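Leucine aminopeptidase 2 (Saccharomyces cerevisiae, PDB 2XQ0) is a zinc-dependent M1-family aminopeptidase that preferentially cleaves di- and tripeptides and also shows low epoxide hydrolase activity in vitro. Local coordinates at residues E409-P412 with F413-Y417; L330-R333 with I334-A337; F283-P286 with T287-A290; P229-L232 with K233-W237. One frame throughout, in Å; residues are numbered along the deposited sequence.

Contact 1 of 4, residues E409-P412 with F413-Y417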
loop_
_atom_site.group_PDB
_atom_site.type_symbol
_atom_site.label_atom_id
_atom_site.label_comp_id
_atom_site.label_asym_id
_atom_site.label_seq_id
_atom_site.Cartn_x
_atom_site.Cartn_y
_atom_site.Cartn_z
ATOM N N GLU A 409 20.923 -18.379 -8.189
ATOM C CA GLU A 409 20.235 -19.663 -8.028
ATOM C C GLU A 409 18.723 -19.503 -7.847
ATOM O O GLU A 409 17.936 -20.403 -8.168
ATOM C CB GLU A 409 20.798 -20.404 -6.810
ATOM C CG GLU A 409 22.239 -20.846 -6.962
ATOM C CD GLU A 409 22.403 -21.922 -8.023
ATOM O OE1 GLU A 409 23.215 -21.720 -8.949
ATOM O OE2 GLU A 409 21.714 -22.964 -7.937
ATOM N N PHE A 410 18.320 -18.355 -7.321
ATOM C CA PHE A 410 16.931 -18.134 -6.932
ATOM C C PHE A 410 16.130 -17.537 -8.086
ATOM O O PHE A 410 14.943 -17.808 -8.243
ATOM C CB PHE A 410 16.909 -17.208 -5.708
ATOM C CG PHE A 410 15.597 -17.171 -4.974
ATOM C CD1 PHE A 410 14.981 -18.343 -4.541
ATOM C CD2 PHE A 410 14.992 -15.956 -4.678
ATOM C CE1 PHE A 410 13.779 -18.296 -3.850
ATOM C CE2 PHE A 410 13.794 -15.916 -3.996
ATOM C CZ PHE A 410 13.189 -17.090 -3.581
ATOM N N ASP A 411 16.787 -16.724 -8.901
ATOM C CA ASP A 411 16.086 -16.025 -9.971
ATOM C C ASP A 411 15.360 -16.955 -10.953
ATOM O O ASP A 411 14.283 -16.606 -11.451
ATOM C CB ASP A 411 17.014 -15.045 -10.695
ATOM C CG ASP A 411 17.290 -13.784 -9.871
ATOM O OD1 ASP A 411 16.913 -13.767 -8.676
ATOM O OD2 ASP A 411 17.876 -12.814 -10.413
ATOM N N PRO A 412 15.930 -18.140 -11.229
ATOM C CA PRO A 412 15.194 -19.094 -12.072
ATOM C C PRO A 412 13.875 -19.523 -11.435
ATOM O O PRO A 412 12.872 -19.671 -12.138
ATOM C CB PRO A 412 16.145 -20.285 -12.157
ATOM C CG PRO A 412 17.499 -19.671 -12.019
ATOM C CD PRO A 412 17.327 -18.562 -11.022
ATOM N N PHE A 413 13.872 -19.724 -10.122
ATOM C CA PHE A 413 12.622 -20.022 -9.422
ATOM C C PHE A 413 11.614 -18.867 -9.533
ATOM O O PHE A 413 10.434 -19.075 -9.798
ATOM C CB PHE A 413 12.857 -20.337 -7.947
ATOM C CG PHE A 413 11.577 -20.427 -7.149
ATOM C CD1 PHE A 413 10.731 -21.519 -7.297
ATOM C CD2 PHE A 413 11.203 -19.403 -6.281
ATOM C CE1 PHE A 413 9.534 -21.599 -6.581
ATOM C CE2 PHE A 413 10.018 -19.475 -5.562
ATOM C CZ PHE A 413 9.182 -20.591 -5.711
ATOM N N ILE A 414 12.087 -17.650 -9.303
ATOM C CA ILE A 414 11.235 -16.467 -9.383
ATOM C C ILE A 414 10.507 -16.401 -10.734
ATOM O O ILE A 414 9.293 -16.196 -10.801
ATOM C CB ILE A 414 12.081 -15.207 -9.170
ATOM C CG1 ILE A 414 12.604 -15.174 -7.733
ATOM C CG2 ILE A 414 11.300 -13.949 -9.497
ATOM C CD1 ILE A 414 13.464 -13.948 -7.452
ATOM N N ARG A 415 11.253 -16.590 -11.813
ATOM C CA ARG A 415 10.648 -16.598 -13.136
ATOM C C ARG A 415 9.649 -17.741 -13.290
ATOM O O ARG A 415 8.609 -17.576 -13.922
ATOM C CB ARG A 415 11.724 -16.724 -14.210
ATOM C CG ARG A 415 12.435 -15.416 -14.482
ATOM C CD ARG A 415 13.865 -15.652 -14.910
ATOM N NE ARG A 415 14.671 -14.476 -14.616
ATOM C CZ ARG A 415 15.994 -14.467 -14.596
ATOM N NH1 ARG A 415 16.638 -13.340 -14.318
ATOM N NH2 ARG A 415 16.666 -15.581 -14.856
ATOM N N HIS A 416 9.979 -18.904 -12.733
ATOM C CA HIS A 416 9.124 -20.077 -12.883
ATOM C C HIS A 416 7.812 -19.826 -12.159
ATOM O O HIS A 416 6.724 -20.049 -12.707
ATOM C CB HIS A 416 9.814 -21.310 -12.297
ATOM C CG HIS A 416 8.982 -22.548 -12.355
ATOM N ND1 HIS A 416 8.278 -23.024 -11.272
ATOM C CD2 HIS A 416 8.731 -23.404 -13.373
ATOM C CE1 HIS A 416 7.634 -24.124 -11.616
ATOM N NE2 HIS A 416 7.891 -24.375 -12.885
ATOM N N TYR A 417 7.941 -19.360 -10.920
ATOM C CA TYR A 417 6.808 -19.020 -10.071
ATOM C C TYR A 417 5.853 -18.042 -10.752
ATOM O O TYR A 417 4.669 -18.338 -10.877
ATOM C CB TYR A 417 7.316 -18.463 -8.733
ATOM C CG TYR A 417 6.247 -17.921 -7.800
ATOM C CD1 TYR A 417 5.420 -18.778 -7.077
ATOM C CD2 TYR A 417 6.085 -16.554 -7.620
ATOM C CE1 TYR A 417 4.446 -18.284 -6.211
ATOM C CE2 TYR A 417 5.102 -16.045 -6.764
ATOM C CZ TYR A 417 4.286 -16.926 -6.058
ATOM O OH TYR A 417 3.309 -16.450 -5.191
#

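Contact 2 of 4, residues L330-R333 with I334-A337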
loop_
_atom_site.group_PDB
_atom_site.type_symbol
_atom_site.label_atom_id
_atom_site.label_comp_id
_atom_site.label_asym_id
_atom_site.label_seq_id
_atom_site.Cartn_x
_atom_site.Cartn_y
_atom_site.Cartn_z
ATOM N N LEU A 330 10.944 -8.078 -4.239
ATOM C CA LEU A 330 11.236 -7.618 -5.595
ATOM C C LEU A 330 11.689 -6.148 -5.675
ATOM O O LEU A 330 12.642 -5.839 -6.364
ATOM C CB LEU A 330 10.044 -7.867 -6.523
ATOM C CG LEU A 330 9.762 -9.357 -6.755
ATOM C CD1 LEU A 330 8.426 -9.554 -7.494
ATOM C CD2 LEU A 330 10.930 -10.034 -7.501
ATOM N N GLU A 331 11.001 -5.264 -4.959
ATOM C CA GLU A 331 11.348 -3.848 -4.850
ATOM C C GLU A 331 12.815 -3.690 -4.458
ATOM O O GLU A 331 13.564 -2.937 -5.079
ATOM C CB GLU A 331 10.467 -3.208 -3.767
ATOM C CG GLU A 331 10.823 -1.776 -3.347
ATOM C CD GLU A 331 10.063 -1.345 -2.083
ATOM O OE1 GLU A 331 9.238 -2.140 -1.546
ATOM O OE2 GLU A 331 10.294 -0.203 -1.623
ATOM N N ARG A 332 13.219 -4.407 -3.413
ATOM C CA ARG A 332 14.587 -4.350 -2.931
ATOM C C ARG A 332 15.595 -4.973 -3.908
ATOM O O ARG A 332 16.723 -4.521 -3.975
ATOM C CB ARG A 332 14.710 -4.875 -1.508
ATOM C CG ARG A 332 13.996 -3.947 -0.519
ATOM C CD ARG A 332 14.055 -4.422 0.897
ATOM N NE ARG A 332 13.326 -3.480 1.734
ATOM C CZ ARG A 332 12.701 -3.794 2.863
ATOM N NH1 ARG A 332 12.707 -5.046 3.312
ATOM N NH2 ARG A 332 12.053 -2.856 3.527
ATOM N N ARG A 333 15.186 -5.962 -4.693
ATOM C CA ARG A 333 16.048 -6.430 -5.796
ATOM C C ARG A 333 16.255 -5.319 -6.864
ATOM O O ARG A 333 17.354 -5.143 -7.407
ATOM C CB ARG A 333 15.463 -7.699 -6.433
ATOM C CG ARG A 333 15.547 -8.956 -5.554
ATOM C CD ARG A 333 17.002 -9.440 -5.340
ATOM N NE ARG A 333 17.677 -9.633 -6.625
ATOM C CZ ARG A 333 17.559 -10.730 -7.366
ATOM N NH1 ARG A 333 16.814 -11.753 -6.953
ATOM N NH2 ARG A 333 18.185 -10.806 -8.524
ATOM N N ILE A 334 15.203 -4.561 -7.165
ATOM C CA ILE A 334 15.311 -3.483 -8.154
ATOM C C ILE A 334 16.308 -2.430 -7.687
ATOM O O ILE A 334 17.254 -2.091 -8.405
ATOM C CB ILE A 334 13.943 -2.849 -8.466
ATOM C CG1 ILE A 334 13.075 -3.848 -9.243
ATOM C CG2 ILE A 334 14.093 -1.566 -9.260
ATOM C CD1 ILE A 334 11.577 -3.525 -9.190
ATOM N N ILE A 335 16.134 -1.936 -6.465
ATOM C CA ILE A 335 17.016 -0.898 -5.979
ATOM C C ILE A 335 18.426 -1.442 -5.772
ATOM O O ILE A 335 19.407 -0.719 -5.908
ATOM C CB ILE A 335 16.487 -0.204 -4.674
ATOM C CG1 ILE A 335 16.801 -1.028 -3.434
ATOM C CG2 ILE A 335 14.998 0.145 -4.791
ATOM C CD1 ILE A 335 16.200 -0.459 -2.142
ATOM N N GLY A 336 18.534 -2.722 -5.452
ATOM C CA GLY A 336 19.847 -3.321 -5.294
ATOM C C GLY A 336 20.558 -3.412 -6.629
ATOM O O GLY A 336 21.766 -3.206 -6.717
ATOM N N ALA A 337 19.808 -3.710 -7.682
ATOM C CA ALA A 337 20.410 -3.864 -8.997
ATOM C C ALA A 337 20.875 -2.511 -9.521
ATOM O O ALA A 337 21.839 -2.430 -10.272
ATOM C CB ALA A 337 19.434 -4.481 -9.951
#

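Contact 3 of 4, residues F283-P286 with T287-A290. Unlike the reference sequence in segment 287-290: Leu289 (reference Ile).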
loop_
_atom_site.group_PDB
_atom_site.type_symbol
_atom_site.label_atom_id
_atom_site.label_comp_id
_atom_site.label_asym_id
_atom_site.label_seq_id
_atom_site.Cartn_x
_atom_site.Cartn_y
_atom_site.Cartn_z
ATOM N N PHE A 283 -1.650 4.745 -8.301
ATOM C CA PHE A 283 -2.094 5.924 -7.581
ATOM C C PHE A 283 -0.961 6.285 -6.651
ATOM O O PHE A 283 -0.445 5.427 -5.942
ATOM C CB PHE A 283 -3.357 5.648 -6.765
ATOM C CG PHE A 283 -4.626 5.661 -7.561
ATOM C CD1 PHE A 283 -4.649 5.247 -8.882
ATOM C CD2 PHE A 283 -5.816 6.065 -6.968
ATOM C CE1 PHE A 283 -5.831 5.255 -9.613
ATOM C CE2 PHE A 283 -7.001 6.075 -7.689
ATOM C CZ PHE A 283 -7.008 5.671 -9.017
ATOM N N ALA A 284 -0.540 7.545 -6.673
ATOM C CA ALA A 284 0.591 7.966 -5.850
ATOM C C ALA A 284 0.289 9.213 -5.006
ATOM O O ALA A 284 -0.488 10.073 -5.421
ATOM C CB ALA A 284 1.817 8.195 -6.731
ATOM N N THR A 285 0.893 9.285 -3.817
ATOM C CA THR A 285 0.827 10.461 -2.944
ATOM C C THR A 285 1.707 11.575 -3.518
ATOM O O THR A 285 2.812 11.319 -4.003
ATOM C CB THR A 285 1.294 10.116 -1.493
ATOM O OG1 THR A 285 1.303 11.288 -0.670
ATOM C CG2 THR A 285 2.694 9.490 -1.494
ATOM N N PRO A 286 1.212 12.815 -3.484
ATOM C CA PRO A 286 2.011 13.969 -3.921
ATOM C C PRO A 286 3.214 14.205 -3.017
ATOM O O PRO A 286 4.128 14.927 -3.400
ATOM C CB PRO A 286 1.048 15.155 -3.788
ATOM C CG PRO A 286 -0.281 14.586 -3.485
ATOM C CD PRO A 286 -0.119 13.199 -2.985
ATOM N N THR A 287 3.210 13.611 -1.827
ATOM C CA THR A 287 4.355 13.755 -0.940
ATOM C C THR A 287 5.532 12.969 -1.491
ATOM O O THR A 287 6.594 12.961 -0.900
ATOM C CB THR A 287 4.066 13.297 0.506
ATOM O OG1 THR A 287 3.744 11.903 0.519
ATOM C CG2 THR A 287 2.905 14.099 1.110
ATOM N N LEU A 288 5.344 12.300 -2.625
ATOM C CA LEU A 288 6.475 11.661 -3.276
ATOM C C LEU A 288 7.340 12.724 -3.942
ATOM O O LEU A 288 8.522 12.501 -4.189
ATOM C CB LEU A 288 6.032 10.640 -4.336
ATOM C CG LEU A 288 5.450 9.301 -3.872
ATOM C CD1 LEU A 288 5.556 8.272 -4.991
ATOM C CD2 LEU A 288 6.188 8.823 -2.630
ATOM N N LEU A 289 6.747 13.875 -4.241
ATOM C CA LEU A 289 7.486 14.937 -4.896
ATOM C C LEU A 289 8.329 15.723 -3.907
ATOM O O LEU A 289 7.801 16.469 -3.073
ATOM C CB LEU A 289 6.552 15.882 -5.644
ATOM C CG LEU A 289 6.320 15.456 -7.088
ATOM C CD1 LEU A 289 5.566 14.129 -7.133
ATOM C CD2 LEU A 289 5.581 16.549 -7.827
ATOM N N ALA A 290 9.645 15.571 -4.029
ATOM C CA ALA A 290 10.581 16.216 -3.127
ATOM C C ALA A 290 11.482 17.199 -3.879
ATOM O O ALA A 290 12.275 17.922 -3.271
ATOM C CB ALA A 290 11.413 15.164 -2.412
#

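Contact 4 of 4, residues P229-L232 with K233-W237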
loop_
_atom_site.group_PDB
_atom_site.type_symbol
_atom_site.label_atom_id
_atom_site.label_comp_id
_atom_site.label_asym_id
_atom_site.label_seq_id
_atom_site.Cartn_x
_atom_site.Cartn_y
_atom_site.Cartn_z
ATOM N N PRO A 229 -2.931 20.311 -13.073
ATOM C CA PRO A 229 -2.028 21.143 -13.881
ATOM C C PRO A 229 -0.940 21.860 -13.066
ATOM O O PRO A 229 0.214 21.896 -13.503
ATOM C CB PRO A 229 -2.976 22.146 -14.539
ATOM C CG PRO A 229 -4.293 21.381 -14.649
ATOM C CD PRO A 229 -4.353 20.519 -13.415
ATOM N N PHE A 230 -1.280 22.394 -11.896
ATOM C CA PHE A 230 -0.327 23.224 -11.161
ATOM C C PHE A 230 0.926 22.447 -10.764
ATOM O O PHE A 230 2.008 23.025 -10.585
ATOM C CB PHE A 230 -0.976 23.872 -9.932
ATOM C CG PHE A 230 -1.087 22.960 -8.745
ATOM C CD1 PHE A 230 -0.060 22.892 -7.807
ATOM C CD2 PHE A 230 -2.214 22.171 -8.561
ATOM C CE1 PHE A 230 -0.157 22.051 -6.710
ATOM C CE2 PHE A 230 -2.320 21.325 -7.463
ATOM C CZ PHE A 230 -1.289 21.258 -6.540
ATOM N N ARG A 231 0.778 21.133 -10.657
ATOM C CA ARG A 231 1.848 20.269 -10.169
ATOM C C ARG A 231 2.447 19.416 -11.289
ATOM O O ARG A 231 3.416 18.677 -11.076
ATOM C CB ARG A 231 1.277 19.358 -9.075
ATOM C CG ARG A 231 2.257 18.359 -8.505
ATOM C CD ARG A 231 1.976 18.128 -7.037
ATOM N NE ARG A 231 0.586 17.764 -6.807
ATOM C CZ ARG A 231 -0.070 18.030 -5.683
ATOM N NH1 ARG A 231 0.543 18.670 -4.690
ATOM N NH2 ARG A 231 -1.332 17.652 -5.547
ATOM N N LEU A 232 1.875 19.526 -12.482
ATOM C CA LEU A 232 2.227 18.633 -13.594
ATOM C C LEU A 232 3.713 18.592 -13.933
ATOM O O LEU A 232 4.317 17.521 -13.995
ATOM C CB LEU A 232 1.395 18.968 -14.835
ATOM C CG LEU A 232 1.701 18.098 -16.056
ATOM C CD1 LEU A 232 1.188 16.674 -15.852
ATOM C CD2 LEU A 232 1.089 18.716 -17.310
ATOM N N LYS A 233 4.328 19.748 -14.145
ATOM C CA LYS A 233 5.733 19.745 -14.519
ATOM C C LYS A 233 6.646 19.295 -13.382
ATOM O O LYS A 233 7.653 18.649 -13.623
ATOM C CB LYS A 233 6.159 21.104 -15.088
ATOM C CG LYS A 233 5.508 21.401 -16.421
ATOM C CD LYS A 233 6.065 20.505 -17.535
ATOM C CE LYS A 233 5.049 20.326 -18.673
ATOM N NZ LYS A 233 5.673 19.586 -19.812
ATOM N N ASP A 234 6.289 19.591 -12.137
ATOM C CA ASP A 234 7.093 19.093 -11.026
ATOM C C ASP A 234 7.075 17.561 -11.009
ATOM O O ASP A 234 8.095 16.912 -10.745
ATOM C CB ASP A 234 6.570 19.612 -9.684
ATOM C CG ASP A 234 6.859 21.092 -9.465
ATOM O OD1 ASP A 234 7.810 21.613 -10.072
ATOM O OD2 ASP A 234 6.132 21.736 -8.676
ATOM N N CYS A 235 5.906 16.986 -11.264
ATOM C CA CYS A 235 5.756 15.529 -11.246
ATOM C C CYS A 235 6.547 14.917 -12.385
ATOM O O CYS A 235 7.226 13.918 -12.214
ATOM C CB CYS A 235 4.284 15.156 -11.388
ATOM S SG CYS A 235 3.327 15.535 -9.914
ATOM N N GLN A 236 6.463 15.536 -13.558
ATOM C CA GLN A 236 7.182 15.030 -14.725
ATOM C C GLN A 236 8.677 14.975 -14.456
ATOM O O GLN A 236 9.353 13.982 -14.775
ATOM C CB GLN A 236 6.871 15.875 -15.966
ATOM C CG GLN A 236 7.458 15.317 -17.252
ATOM C CD GLN A 236 7.249 16.237 -18.434
ATOM O OE1 GLN A 236 7.060 17.438 -18.272
ATOM N NE2 GLN A 236 7.273 15.676 -19.627
ATOM N N TRP A 237 9.205 16.030 -13.847
ATOM C CA TRP A 237 10.634 16.068 -13.590
ATOM C C TRP A 237 11.010 14.981 -12.588
ATOM O O TRP A 237 12.056 14.362 -12.700
ATOM C CB TRP A 237 11.068 17.446 -13.065
ATOM C CG TRP A 237 12.551 17.528 -12.841
ATOM C CD1 TRP A 237 13.496 17.909 -13.753
ATOM C CD2 TRP A 237 13.257 17.216 -11.635
ATOM N NE1 TRP A 237 14.750 17.849 -13.185
ATOM C CE2 TRP A 237 14.630 17.434 -11.884
ATOM C CE3 TRP A 237 12.863 16.783 -10.364
ATOM C CZ2 TRP A 237 15.607 17.220 -10.913
ATOM C CZ3 TRP A 237 13.836 16.568 -9.399
ATOM C CH2 TRP A 237 15.195 16.793 -9.681
HETATM O O HOH W 1 2.913 22.253 -13.777
HETATM O O HOH W 2 4.470 22.037 -11.661
#

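Contact 1 of 4, residues E409-P412 with F413-Y417
Ile414, Arg415 and His416 donate their backbone N-H groups to the carbonyls of Phe410, Asp411 and Pro412, the i to i+4 bonds of helix 407-420, which kinks at Pro412 because its nitrogen carries no hydrogen for the turn before. On the buried flank the rings of Phe410 and Phe413 run side by side; CE1 of Phe410 comes 3.7 Å from CD2 of Phe413, and the planes meet obliquely at 31°. Ile414 crosses Phe410 at about a right angle, its CD1 lying 3.7 Å from Phe410 CD2. The other flank is polar. Arg415, bent at chi2 (149°), folds back so that CB of Asp411 lies 3.9 Å above the plane of its guanidinium. Asp411 OD2 is 4.1 Å from Arg415 NH1 but well out of that plane, so any attraction here is probably electrostatic only, with no N-H pointing at the oxygen. The firmer partners lie elsewhere: Arg415 NE bonds to Ile253 O, and Asp411 OD1 forms a salt bridge with Arg333. A leucine in place of Arg415 would probably leave the Ile253 carbonyl without this donor and remove one of the positive charges beside Asp411. With two guanidinium groups nearby, Asp411 is likely to be held in its ionised form.

Contact 2 of 4, residues L330-R333 with I334-A337
Ile335 grips the preceding turn with both of its branches: CG2 lies 3.4 Å from Glu331 O, and CG1 3.5 Å from Arg332 O. Its chi1 of 81° sets CG1 between the backbone N and the carbonyl carbon, the place from which this branch approaches Arg332 O. Ile334 is seated as closely, with CG1 3.5 Å from Leu330 O, while its far side packs on Phe246, Thr249 and Ala250 of helix 243-253. Four successive i to i+4 bonds underlie this packing, from Ile334 N to Leu330 O (3.0 Å) through Ala337 N to Arg333 O (2.9 Å). The solvent side is at partly exposed Gly336 and exposed Ala337, where little side chain is present: the glycine has none, and the alanine offers a lone methyl, CB, 3.4 Å from Arg333 O. The long polar chains leave the helix altogether. Arg332, extended beyond CG, reaches Ser347 and Glu391, whereas Glu331 OE1 accepts a hydrogen bond from ND1 of the zinc ligand His301. Through this bond Glu331 is a second-shell residue, consistent with orienting His301. It sits on helix 321-339, which also supplies the third protein ligand, Glu324, the arrangement of the HExxH-(X)18-E zinc site of M1 peptidases.

Contact 3 of 4, residues F283-P286 with T287-A290
Thr287 OG1 donates a hydrogen bond to Thr285 OG1 across 2.8 Å, and the two hydroxyls are brought together by different torsions. In Thr285 the hydroxyl points opposite to its own backbone N (chi1 177°), which leaves the methyl CG2 between N and the carbonyl carbon. In Thr287 it is the hydroxyl that occupies this intermediate place (chi1 62°), and OG1 turns back along the chain. The methyl of Thr285 has a task of its own: CG2 lies 3.6 Å from CG of Leu288, whose side chain crosses that of Thr285 at about a right angle. Beyond it, CD1 of Leu288 extends to 4.1 Å from Ala284 CB. The segment is the exit of strand 282-284 into a short 3-10 turn, and Thr285 is backbone-bonded to Gly274, first residue of the Gly274-Glu277 substrate-binding segment that forms the Gly-x-Met-Glu exopeptidase motif of M1 enzymes. Changing Thr285 to an alanine would probably leave the Thr287 hydroxyl without its acceptor and open a gap beside Leu288. An i to i+3 bond closes the turn: Leu289 N reaches Pro286 O at 2.9 Å, but from above the carbonyl plane, 54° out of it. Leu289, which differs from the reference isoleucine, sets its CB 3.4 Å from that same oxygen. Leu288 also packs on Val298 and Ile299 of helix 297-311.

Contact 4 of 4, residues P229-L232 with K233-W237
Arg231 and Cys235, one helical turn apart, meet along their flanks: CG of the arginine lies 3.3 Å from SG of the cysteine, a close approach. Their first torsions converge to produce it. In Arg231, chi1 of 178° swings CG to the side of its carbonyl carbon, while in Cys235 chi1 of -71° puts SG beside its own backbone N, back toward the earlier turn. The backbone bond beneath, Cys235 N to Arg231 O at 3.0 Å, fixes the spacing. Bends at chi2 and chi3 then fold the arginine chain over its neighbour Phe230. Phe230 CZ stands 3.5 Å above the guanidinium plane, over its centre, and Arg231 CB lies over one face of the phenyl ring, toward the rim. The guanidinium is further held by a salt bridge from NH1 to Asp269. On another flank Lys233 NZ donates to Gln236 OE1 over 3.0 Å; both residues touch a crystal neighbour, so this pairing may owe something to the lattice. The first turn is hydrated: one water accepts from Lys233 N (2.9 Å) and donates to Pro229 O (2.7 Å), and a second bridges Asp234 N and Phe230 O in the same way. Each thus stands in for a direct i to i+4 bond. Helix 229-239 packs on strands 215-220 and 223-227 at one side of the five-stranded mixed sheet, with Leu232 on Ser215, Ala217 and Thr227, Cys235 on Val225 and Thr227, and Gln236 NE2 bonded to Pro218 O of strand 215-220.

In the fold
Along the chain the order is contact 4, contact 3, contact 2, contact 1, and in space they form two touching pairs. Contacts 3 and 4 have centres 11 Å apart: contact 3 begins in strand 282-284 of the five-stranded mixed sheet, on which the helix of contact 4 packs, and Leu289 CD2 lies 3.2 Å from Cys235 SG. Contacts 1 and 2, centres 15 Å apart, join helices 407-420 and 321-339 through the Asp411-Arg333 salt bridge. Between the pairs, contacts 2 and 3 have centres 20 Å apart and do not touch. Helix 297-311, bearing His301 and His305, touches both, so sheet and helices meet round the zinc site of the peptidase domain.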